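Local coordinates for protein dITP/XTP pyrophosphatase (Mycobacteroides abscessus, PDB 6WWD) that probably hydrolyses non-canonical purine nucleoside triphosphates such as XTP, dITP and ITP to their monophosphates and diphosphate, cleansing the nucleotide pool with the help of magnesium, at residues L4-N9 with V31-V36; V42-A47 with P84-A89; G65-A70 with C125-P130. All coordinates share one frame; numbering follows the deposited sequence.

Contact 1: L4-N9 with V31-V36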
ATOM      1  N   LEU D   4     -18.577  -7.205  24.913  1.00 16.70           N
ATOM      2  CA  LEU D   4     -17.829  -6.004  25.261  1.00 14.85           C
ATOM      3  C   LEU D   4     -17.771  -5.053  24.060  1.00 15.58           C
ATOM      4  O   LEU D   4     -17.344  -5.440  22.962  1.00 14.46           O
ATOM      5  CB  LEU D   4     -16.419  -6.375  25.731  1.00 14.12           C
ATOM      6  CG  LEU D   4     -15.450  -5.215  25.978  1.00 14.09           C
ATOM      7  CD1 LEU D   4     -15.883  -4.333  27.172  1.00 14.89           C
ATOM      8  CD2 LEU D   4     -14.042  -5.749  26.191  1.00 15.07           C
ATOM      9  N   VAL D   5     -18.212  -3.813  24.253  1.00 13.26           N
ATOM     10  CA  VAL D   5     -17.935  -2.750  23.291  1.00 15.25           C
ATOM     11  C   VAL D   5     -16.730  -1.954  23.795  1.00 12.29           C
ATOM     12  O   VAL D   5     -16.769  -1.387  24.894  1.00 16.08           O
ATOM     13  CB  VAL D   5     -19.159  -1.855  23.054  1.00 17.31           C
ATOM     14  CG1 VAL D   5     -18.804  -0.764  22.055  1.00 17.64           C
ATOM     15  CG2 VAL D   5     -20.328  -2.698  22.542  1.00 19.49           C
ATOM     16  N   ALA D   6     -15.645  -1.949  23.017  1.00 12.94           N
ATOM     17  CA  ALA D   6     -14.390  -1.307  23.418  1.00 17.88           C
ATOM     18  C   ALA D   6     -14.508   0.214  23.284  1.00 17.53           C
ATOM     19  O   ALA D   6     -13.830   0.872  22.498  1.00 18.74           O
ATOM     20  CB  ALA D   6     -13.218  -1.838  22.604  1.00 14.97           C
ATOM     21  N   SER D   7     -15.391   0.769  24.097  1.00 16.97           N
ATOM     22  CA  SER D   7     -15.669   2.193  24.071  1.00 19.29           C
ATOM     23  C   SER D   7     -16.025   2.650  25.475  1.00 18.99           C
ATOM     24  O   SER D   7     -16.525   1.864  26.284  1.00 15.61           O
ATOM     25  CB  SER D   7     -16.824   2.506  23.114  1.00 21.40           C
ATOM     26  OG  SER D   7     -17.129   3.887  23.093  1.00 19.68           O
ATOM     27  N   ARG D   8     -15.743   3.923  25.763  1.00 18.04           N
ATOM     28  CA  ARG D   8     -16.241   4.573  26.970  1.00 16.39           C
ATOM     29  C   ARG D   8     -17.435   5.474  26.692  1.00 21.48           C
ATOM     30  O   ARG D   8     -17.880   6.195  27.591  1.00 22.17           O
ATOM     31  CB  ARG D   8     -15.131   5.391  27.623  1.00 20.86           C
ATOM     32  CG  ARG D   8     -13.912   4.584  28.036  1.00 19.08           C
ATOM     33  CD  ARG D   8     -12.835   5.491  28.600  1.00 24.55           C
ATOM     34  NE  ARG D   8     -11.845   4.702  29.310  1.00 25.30           N
ATOM     35  CZ  ARG D   8     -10.871   4.011  28.715  1.00 30.17           C
ATOM     36  NH1 ARG D   8     -10.736   4.031  27.392  1.00 22.62           N
ATOM     37  NH2 ARG D   8     -10.018   3.309  29.452  1.00 31.80           N
ATOM     38  N   ASN D   9     -17.929   5.492  25.452  1.00 23.38           N
ATOM     39  CA  ASN D   9     -19.049   6.341  25.065  1.00 16.41           C
ATOM     40  C   ASN D   9     -20.362   5.575  25.171  1.00 24.05           C
ATOM     41  O   ASN D   9     -20.618   4.687  24.335  1.00 17.95           O
ATOM     42  CB  ASN D   9     -18.847   6.847  23.647  1.00 23.49           C
ATOM     43  CG  ASN D   9     -19.942   7.787  23.193  1.00 20.64           C
ATOM     44  OD1 ASN D   9     -20.973   7.945  23.858  1.00 19.20           O
ATOM     45  ND2 ASN D   9     -19.726   8.419  22.038  1.00 22.70           N
ATOM     46  N   VAL D  31     -21.594  -4.342  27.449  1.00 20.28           N
ATOM     47  CA  VAL D  31     -20.819  -3.793  28.552  1.00 15.08           C
ATOM     48  C   VAL D  31     -19.735  -2.941  27.913  1.00 18.35           C
ATOM     49  O   VAL D  31     -19.379  -3.152  26.750  1.00 16.26           O
ATOM     50  CB  VAL D  31     -20.217  -4.880  29.485  1.00 16.15           C
ATOM     51  CG1 VAL D  31     -21.295  -5.869  29.929  1.00 19.38           C
ATOM     52  CG2 VAL D  31     -19.085  -5.629  28.794  1.00 21.20           C
ATOM     53  N   SER D  32     -19.289  -1.912  28.629  1.00 12.80           N
ATOM     54  CA  SER D  32     -18.292  -0.971  28.128  1.00 14.90           C
ATOM     55  C   SER D  32     -16.952  -1.183  28.831  1.00 12.55           C
ATOM     56  O   SER D  32     -16.808  -2.024  29.716  1.00 13.14           O
ATOM     57  CB  SER D  32     -18.763   0.474  28.316  1.00 16.84           C
ATOM     58  OG  SER D  32     -18.548   0.868  29.663  1.00 13.97           O
ATOM     59  N   LEU D  33     -15.965  -0.386  28.429  1.00 11.60           N
ATOM     60  CA  LEU D  33     -14.649  -0.424  29.061  1.00 15.29           C
ATOM     61  C   LEU D  33     -14.691   0.002  30.530  1.00 17.09           C
ATOM     62  O   LEU D  33     -13.750  -0.294  31.270  1.00 16.32           O
ATOM     63  CB  LEU D  33     -13.685   0.453  28.263  1.00 11.38           C
ATOM     64  CG  LEU D  33     -13.350  -0.175  26.910  1.00 17.86           C
ATOM     65  CD1 LEU D  33     -12.553   0.775  26.014  1.00 15.57           C
ATOM     66  CD2 LEU D  33     -12.570  -1.461  27.148  1.00 12.71           C
ATOM     67  N   THR D  34     -15.703   0.775  30.941  1.00 15.55           N
ATOM     68  CA  THR D  34     -15.873   1.122  32.354  1.00 20.54           C
ATOM     69  C   THR D  34     -16.535   0.010  33.171  1.00 19.76           C
ATOM     70  O   THR D  34     -16.581   0.111  34.399  1.00 20.38           O
ATOM     71  CB  THR D  34     -16.662   2.436  32.494  1.00 19.02           C
ATOM     72  OG1 THR D  34     -17.999   2.259  32.025  1.00 20.37           O
ATOM     73  CG2 THR D  34     -16.013   3.550  31.696  1.00 23.35           C
ATOM     74  N   ASP D  35     -17.083  -1.024  32.522  1.00 22.21           N
ATOM     75  CA  ASP D  35     -17.677  -2.171  33.208  1.00 18.66           C
ATOM     76  C   ASP D  35     -16.691  -3.304  33.417  1.00 17.37           C
ATOM     77  O   ASP D  35     -17.045  -4.319  34.020  1.00 19.27           O
ATOM     78  CB  ASP D  35     -18.873  -2.702  32.412  1.00 16.49           C
ATOM     79  CG  ASP D  35     -19.915  -1.642  32.173  1.00 16.84           C
ATOM     80  OD1 ASP D  35     -20.382  -1.070  33.175  1.00 18.62           O
ATOM     81  OD2 ASP D  35     -20.261  -1.366  31.002  1.00 18.41           O
ATOM     82  N   VAL D  36     -15.496  -3.197  32.863  1.00 19.32           N
ATOM     83  CA  VAL D  36     -14.478  -4.219  33.063  1.00 18.47           C
ATOM     84  C   VAL D  36     -13.250  -3.488  33.591  1.00 23.10           C
ATOM     85  O   VAL D  36     -13.129  -2.263  33.406  1.00 21.03           O
ATOM     86  CB  VAL D  36     -14.219  -5.022  31.775  1.00 22.16           C
ATOM     87  CG1 VAL D  36     -15.498  -5.719  31.354  1.00 19.89           C
ATOM     88  CG2 VAL D  36     -13.719  -4.123  30.633  1.00 17.32           C
TER
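Leu33 lays its CD1 methyl against the backbone at the bend after the first strand, 3.4 Å from Ala6 C. With its CG anti to the carbonyl carbon (chi1 -70°), the leucine side chain reaches over the Ala6-Ser7 peptide and crosses the side chain of Arg8 at about a right angle. Arg8 NH1 passes Leu33 CD1 at 4.0 Å, obliquely to the guanidinium plane, while its NH2 makes a salt bridge to Glu41. Leu33 also packs on Tyr39 and Glu41. Leu4 CD1 touches two valines, Val31 CG2 at 3.8 Å and Val36 CG2 at 4.1 Å. Two backbone bonds join the segments. Val5 N donates to Val31 O (2.8 Å) in the parallel pairing of the strands, and Leu33 N reaches Ser7 O at 3.2 Å, tilted 34° from the carbonyl plane. The turn from Ser32 to Asp35 is braced from within: Asp35 OD2 takes Ser32 N on its anti lone pair at 2.6 Å and is met by Ser32 OG from above the carboxylate plane, and Ser32 OG in turn accepts from Thr34 N in an ST turn. A second ST turn, Ser7 OG with Asn9 N, follows the inverse gamma turn at Ala6 and leads into the N-cap of helix 10-22. This strand-to-helix loop carries Ser7, Arg8 and Asn9, predicted to bind substrate in HAM1 pyrophosphatases.

Contact 2: V42-A47 with P84-A89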
ATOM      1  N   VAL D  42      -2.966   0.260  23.783  1.00 33.49           N
ATOM      2  CA  VAL D  42      -1.783   0.544  22.965  1.00 37.61           C
ATOM      3  C   VAL D  42      -2.083   1.704  22.015  1.00 33.92           C
ATOM      4  O   VAL D  42      -3.153   1.725  21.381  1.00 32.27           O
ATOM      5  CB  VAL D  42      -1.373  -0.717  22.205  1.00 40.11           C
ATOM      6  CG1 VAL D  42      -0.187  -0.463  21.312  1.00 43.12           C
ATOM      7  CG2 VAL D  42      -1.061  -1.829  23.202  1.00 44.35           C
ATOM      8  N   PRO D  43      -1.196   2.689  21.886  1.00 35.74           N
ATOM      9  CA  PRO D  43      -1.470   3.813  20.979  1.00 33.23           C
ATOM     10  C   PRO D  43      -1.518   3.360  19.526  1.00 27.18           C
ATOM     11  O   PRO D  43      -0.946   2.338  19.146  1.00 29.11           O
ATOM     12  CB  PRO D  43      -0.303   4.772  21.230  1.00 31.71           C
ATOM     13  CG  PRO D  43       0.788   3.892  21.788  1.00 35.84           C
ATOM     14  CD  PRO D  43       0.102   2.830  22.579  1.00 31.57           C
ATOM     15  N   GLU D  44      -2.252   4.119  18.716  1.00 22.74           N
ATOM     16  CA  GLU D  44      -2.524   3.752  17.331  1.00 21.99           C
ATOM     17  C   GLU D  44      -1.644   4.525  16.348  1.00 20.16           C
ATOM     18  O   GLU D  44      -1.404   5.725  16.522  1.00 18.78           O
ATOM     19  CB  GLU D  44      -3.995   3.993  17.000  1.00 16.71           C
ATOM     20  CG  GLU D  44      -4.957   3.200  17.863  1.00 21.94           C
ATOM     21  CD  GLU D  44      -6.405   3.381  17.441  1.00 22.29           C
ATOM     22  OE1 GLU D  44      -6.653   3.625  16.246  1.00 17.07           O
ATOM     23  OE2 GLU D  44      -7.296   3.278  18.302  1.00 28.02           O
ATOM     24  N   THR D  45      -1.175   3.821  15.306  1.00 15.43           N
ATOM     25  CA  THR D  45      -0.347   4.388  14.248  1.00 15.06           C
ATOM     26  C   THR D  45      -0.822   3.881  12.889  1.00 15.94           C
ATOM     27  O   THR D  45      -1.540   2.881  12.785  1.00 14.16           O
ATOM     28  CB  THR D  45       1.146   4.033  14.401  1.00 19.23           C
ATOM     29  OG1 THR D  45       1.318   2.600  14.443  1.00 17.51           O
ATOM     30  CG2 THR D  45       1.719   4.658  15.636  1.00 18.42           C
ATOM     31  N   GLY D  46      -0.418   4.593  11.851  1.00 15.28           N
ATOM     32  CA  GLY D  46      -0.638   4.156  10.482  1.00 15.41           C
ATOM     33  C   GLY D  46      -1.955   4.600   9.875  1.00 12.59           C
ATOM     34  O   GLY D  46      -2.708   5.406  10.419  1.00 11.83           O
ATOM     35  N   ALA D  47      -2.254   3.995   8.720  1.00 12.41           N
ATOM     36  CA  ALA D  47      -3.423   4.348   7.940  1.00 11.38           C
ATOM     37  C   ALA D  47      -4.551   3.334   8.041  1.00 13.72           C
ATOM     38  O   ALA D  47      -5.656   3.622   7.571  1.00 13.94           O
ATOM     39  CB  ALA D  47      -3.033   4.510   6.461  1.00 12.30           C
ATOM     40  N   PRO D  84      -4.455  11.463   7.337  1.00 10.62           N
ATOM     41  CA  PRO D  84      -4.158  11.320   8.766  1.00 10.89           C
ATOM     42  C   PRO D  84      -4.413   9.928   9.336  1.00 10.47           C
ATOM     43  O   PRO D  84      -3.781   9.606  10.324  1.00  9.99           O
ATOM     44  CB  PRO D  84      -5.092  12.343   9.417  1.00 10.01           C
ATOM     45  CG  PRO D  84      -5.280  13.386   8.377  1.00 11.51           C
ATOM     46  CD  PRO D  84      -5.380  12.590   7.097  1.00 12.35           C
ATOM     47  N   GLY D  85      -5.293   9.135   8.726  1.00 11.09           N
ATOM     48  CA  GLY D  85      -5.452   7.754   9.170  1.00 10.23           C
ATOM     49  C   GLY D  85      -5.885   7.718  10.621  1.00 11.43           C
ATOM     50  O   GLY D  85      -6.704   8.528  11.061  1.00 13.70           O
ATOM     51  N   VAL D  86      -5.315   6.787  11.395  1.00 12.46           N
ATOM     52  CA  VAL D  86      -5.722   6.637  12.792  1.00 14.23           C
ATOM     53  C   VAL D  86      -5.146   7.729  13.681  1.00 14.70           C
ATOM     54  O   VAL D  86      -5.484   7.781  14.876  1.00 16.32           O
ATOM     55  CB  VAL D  86      -5.379   5.225  13.316  1.00 15.79           C
ATOM     56  CG1 VAL D  86      -5.992   4.150  12.396  1.00 15.85           C
ATOM     57  CG2 VAL D  86      -3.883   5.037  13.453  1.00 15.73           C
ATOM     58  N   LEU D  87      -4.340   8.641  13.123  1.00 13.11           N
ATOM     59  CA  LEU D  87      -3.944   9.866  13.812  1.00 14.53           C
ATOM     60  C   LEU D  87      -4.861  11.054  13.487  1.00 15.72           C
ATOM     61  O   LEU D  87      -4.523  12.196  13.837  1.00 15.05           O
ATOM     62  CB  LEU D  87      -2.491  10.227  13.477  1.00 12.82           C
ATOM     63  CG  LEU D  87      -1.407   9.457  14.247  1.00 18.72           C
ATOM     64  CD1 LEU D  87      -1.337   8.055  13.753  1.00 17.11           C
ATOM     65  CD2 LEU D  87      -0.041  10.104  14.084  1.00 19.75           C
ATOM     66  N   SER D  88      -6.027  10.807  12.872  1.00 12.94           N
ATOM     67  CA  SER D  88      -6.912  11.903  12.455  1.00 13.68           C
ATOM     68  C   SER D  88      -7.244  12.857  13.599  1.00 14.28           C
ATOM     69  O   SER D  88      -7.184  14.082  13.443  1.00 15.24           O
ATOM     70  CB  SER D  88      -8.206  11.332  11.869  1.00 12.87           C
ATOM     71  OG  SER D  88      -7.972  10.820  10.580  1.00 13.38           O
ATOM     72  N   ALA D  89      -7.603  12.312  14.758  1.00 16.20           N
ATOM     73  CA  ALA D  89      -8.040  13.125  15.890  1.00 18.46           C
ATOM     74  C   ALA D  89      -6.894  13.868  16.562  1.00 18.84           C
ATOM     75  O   ALA D  89      -7.152  14.756  17.379  1.00 20.77           O
ATOM     76  CB  ALA D  89      -8.761  12.246  16.921  1.00 21.01           C
TER
HETATM   77  O   HOH W   1      -7.088   6.465  16.677  1.00 26.24           O
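Val86 presses its CG2 methyl against two successive carbonyls of the facing loop, 3.3 Å from both Thr45 O and Gly46 O, while its backbone N donates to Gly46 O (3.1 Å, 162° at the hydrogen). That bond runs nearly straight out from the carbonyl. The Glu44 side chain crosses Val86 at about a right angle, with CB 3.7 Å from Val86 CG2 and OE1 over Val86 CB at 3.6 Å. A water close to Val86 O (2.7 Å) also makes a weak bond to Glu44 OE1. With CG turned anti to the carbonyl carbon (chi1 -80°), Leu87 carries CD1 to Glu44 O at 3.6 Å and on to Thr45 CA.

Further out, two overlapping turns, type II' from Pro84 to Leu87 and type I from Gly85 to Ser88, present Val86 and Leu87 to the loop. Gly85 O is gripped by both Ser88 N and Ser88 OG, the hydroxyl coming in the carbonyl plane at 2.7 Å. Gly85 has positive phi and its CA lies close to Ala47 CA. Glu44 OE2 is held by Lys56, and OE1 lies close to Asp72, the predicted proton acceptor and magnesium ligand, so the glutamate faces the probable active site. Arg116 of the second subunit binds Pro43 O and Thr45 OG1. The contact thus sits between helix 49-64, whose Phe49 and Asn52 touch Val86, and strand 67-77, which pairs with strand 84-85.

Contact 3: G65-A70 with C125-P130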
ATOM      1  N   GLY D  65     -12.567 -12.298  28.040  1.00 16.90           N
ATOM      2  CA  GLY D  65     -13.161 -13.508  27.521  1.00 18.20           C
ATOM      3  C   GLY D  65     -14.479 -13.318  26.809  1.00 21.94           C
ATOM      4  O   GLY D  65     -15.040 -14.306  26.313  1.00 18.26           O
ATOM      5  N   LEU D  66     -14.967 -12.079  26.708  1.00 14.38           N
ATOM      6  CA  LEU D  66     -16.181 -11.756  25.986  1.00 14.77           C
ATOM      7  C   LEU D  66     -15.868 -11.447  24.530  1.00 15.70           C
ATOM      8  O   LEU D  66     -14.787 -10.961  24.195  1.00 12.26           O
ATOM      9  CB  LEU D  66     -16.875 -10.546  26.618  1.00 20.16           C
ATOM     10  CG  LEU D  66     -17.187 -10.680  28.120  1.00 21.27           C
ATOM     11  CD1 LEU D  66     -17.712  -9.366  28.697  1.00 21.74           C
ATOM     12  CD2 LEU D  66     -18.169 -11.811  28.331  1.00 19.36           C
ATOM     13  N   ALA D  67     -16.828 -11.741  23.662  1.00 18.02           N
ATOM     14  CA  ALA D  67     -16.792 -11.191  22.324  1.00 15.04           C
ATOM     15  C   ALA D  67     -16.675  -9.674  22.419  1.00 16.43           C
ATOM     16  O   ALA D  67     -17.254  -9.040  23.310  1.00 14.66           O
ATOM     17  CB  ALA D  67     -18.051 -11.607  21.559  1.00 14.49           C
ATOM     18  N   CYS D  68     -15.881  -9.086  21.536  1.00 11.92           N
ATOM     19  CA  CYS D  68     -15.578  -7.672  21.655  1.00 15.34           C
ATOM     20  C   CYS D  68     -15.749  -7.011  20.303  1.00 12.61           C
ATOM     21  O   CYS D  68     -15.212  -7.487  19.307  1.00 13.67           O
ATOM     22  CB  CYS D  68     -14.158  -7.421  22.187  1.00 13.33           C
ATOM     23  SG  CYS D  68     -13.804  -5.647  22.196  1.00 13.62           S
ATOM     24  N   VAL D  69     -16.514  -5.932  20.275  1.00 14.43           N
ATOM     25  CA  VAL D  69     -16.659  -5.070  19.109  1.00 14.44           C
ATOM     26  C   VAL D  69     -15.881  -3.789  19.382  1.00 13.06           C
ATOM     27  O   VAL D  69     -16.040  -3.177  20.448  1.00 15.18           O
ATOM     28  CB  VAL D  69     -18.138  -4.754  18.817  1.00 13.76           C
ATOM     29  CG1 VAL D  69     -18.237  -3.693  17.740  1.00 14.43           C
ATOM     30  CG2 VAL D  69     -18.874  -5.996  18.408  1.00 13.79           C
ATOM     31  N   ALA D  70     -15.057  -3.377  18.423  1.00 13.09           N
ATOM     32  CA  ALA D  70     -14.289  -2.144  18.534  1.00 12.26           C
ATOM     33  C   ALA D  70     -14.451  -1.355  17.249  1.00 17.57           C
ATOM     34  O   ALA D  70     -14.693  -1.927  16.186  1.00 18.70           O
ATOM     35  CB  ALA D  70     -12.806  -2.417  18.781  1.00 13.74           C
ATOM     36  N   CYS D 125     -15.180  -1.237  11.877  1.00 13.48           N
ATOM     37  CA  CYS D 125     -15.734  -1.964  13.015  1.00 13.72           C
ATOM     38  C   CYS D 125     -15.187  -3.376  12.983  1.00 18.58           C
ATOM     39  O   CYS D 125     -15.260  -4.041  11.941  1.00 15.21           O
ATOM     40  CB  CYS D 125     -17.263  -2.022  12.964  1.00 19.23           C
ATOM     41  SG  CYS D 125     -18.102  -0.561  13.585  1.00 30.89           S
ATOM     42  N   ALA D 126     -14.664  -3.849  14.115  1.00 15.09           N
ATOM     43  CA  ALA D 126     -14.152  -5.208  14.192  1.00 14.12           C
ATOM     44  C   ALA D 126     -14.872  -6.000  15.274  1.00 15.29           C
ATOM     45  O   ALA D 126     -15.306  -5.452  16.299  1.00 12.07           O
ATOM     46  CB  ALA D 126     -12.651  -5.229  14.461  1.00 12.12           C
ATOM     47  N   LEU D 127     -15.023  -7.298  15.015  1.00 13.95           N
ATOM     48  CA  LEU D 127     -15.533  -8.241  15.998  1.00 12.63           C
ATOM     49  C   LEU D 127     -14.524  -9.363  16.143  1.00 14.77           C
ATOM     50  O   LEU D 127     -14.089  -9.941  15.143  1.00 12.29           O
ATOM     51  CB  LEU D 127     -16.890  -8.816  15.596  1.00 14.06           C
ATOM     52  CG  LEU D 127     -17.336 -10.054  16.411  1.00 18.53           C
ATOM     53  CD1 LEU D 127     -17.735  -9.695  17.829  1.00 14.20           C
ATOM     54  CD2 LEU D 127     -18.457 -10.824  15.705  1.00 25.08           C
ATOM     55  N   VAL D 128     -14.163  -9.673  17.382  1.00 12.90           N
ATOM     56  CA  VAL D 128     -13.360 -10.849  17.706  1.00 12.44           C
ATOM     57  C   VAL D 128     -14.139 -11.634  18.746  1.00 13.71           C
ATOM     58  O   VAL D 128     -14.620 -11.065  19.735  1.00 14.10           O
ATOM     59  CB  VAL D 128     -11.957 -10.479  18.225  1.00 12.63           C
ATOM     60  CG1 VAL D 128     -11.175 -11.727  18.588  1.00 13.22           C
ATOM     61  CG2 VAL D 128     -11.203  -9.657  17.186  1.00 12.93           C
ATOM     62  N   THR D 129     -14.318 -12.895  18.494  1.00 15.54           N
ATOM     63  CA  THR D 129     -15.108 -13.750  19.364  1.00 16.07           C
ATOM     64  C   THR D 129     -14.214 -14.405  20.402  1.00 16.73           C
ATOM     65  O   THR D 129     -12.987 -14.449  20.247  1.00 17.38           O
ATOM     66  CB  THR D 129     -15.826 -14.819  18.537  1.00 17.06           C
ATOM     67  OG1 THR D 129     -14.862 -15.731  17.993  1.00 17.20           O
ATOM     68  CG2 THR D 129     -16.649 -14.171  17.415  1.00 16.67           C
ATOM     69  N   PRO D 130     -14.798 -14.933  21.481  1.00 19.35           N
ATOM     70  CA  PRO D 130     -13.976 -15.646  22.468  1.00 19.55           C
ATOM     71  C   PRO D 130     -13.185 -16.805  21.872  1.00 24.54           C
ATOM     72  O   PRO D 130     -12.100 -17.135  22.369  1.00 19.67           O
ATOM     73  CB  PRO D 130     -15.013 -16.137  23.495  1.00 20.81           C
ATOM     74  CG  PRO D 130     -16.172 -15.220  23.345  1.00 20.67           C
ATOM     75  CD  PRO D 130     -16.217 -14.880  21.880  1.00 19.77           C
TER
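Leu127 and Val69 meet on one face of an antiparallel strand pair because each puts a branch outward from the sheet: Leu127 CG is anti to the backbone N (chi1 166°), as is Val69 CG1 (chi1 171°), which leaves Val69 CG2 beside its own N and facing Leu127 CD1 at 3.9 Å. The strands, 67-77 and 118-128, are neighbours in the mixed sheet of the HAM1 fold and run 170° apart at these segments. Cys68 with Val128 and Ala70 with Ala126 are hydrogen-bonded pairs, each closed by two N-H to O=C bonds, and Val69 with Leu127 is the non-hydrogen-bonded pair between them. Val69 CA also approaches Ala126 O at 3.1 Å in a CA-H...O contact.

The Val69 and Leu127 face is covered by Leu188 of the third subunit. The other face, bearing Cys68, Ala70, Ala126 and Val128, receives helix 49-64 through Val61, Lys56, Ala53 and Ala57, with small side chains at three of the four strand positions. Just past the strand pair, Pro130 lies against Gly65 and Ala67: its CD lies 3.8 Å from Ala67 CB, and its CG meets Gly65 O at 3.3 Å.

Overall arrangement
Contacts 1 and 3 are neighbours, their centres 12 Å apart, because strand 2-5 pairs in parallel with strand 67-77: Leu4 N meets Ala67 O and Leu4 O meets Val69 N. Together they join strands 29-31, 2-5, 67-77 and 118-128 side by side in the mixed sheet. Contact 2 lies about 20 Å from each, centre to centre, towards the far end of strand 67-77, where strand 84-85 pairs. Along the chain contact 1 closes before the others open, whereas contacts 2 and 3 alternate their segments. Helix 49-64 touches all three. Glu44 of contact 2 lies beside Asp72, the predicted proton acceptor, and the side chain of Ala6 in contact 1 is about 9 Å from that of Asp72, consistent with both flanking one active site.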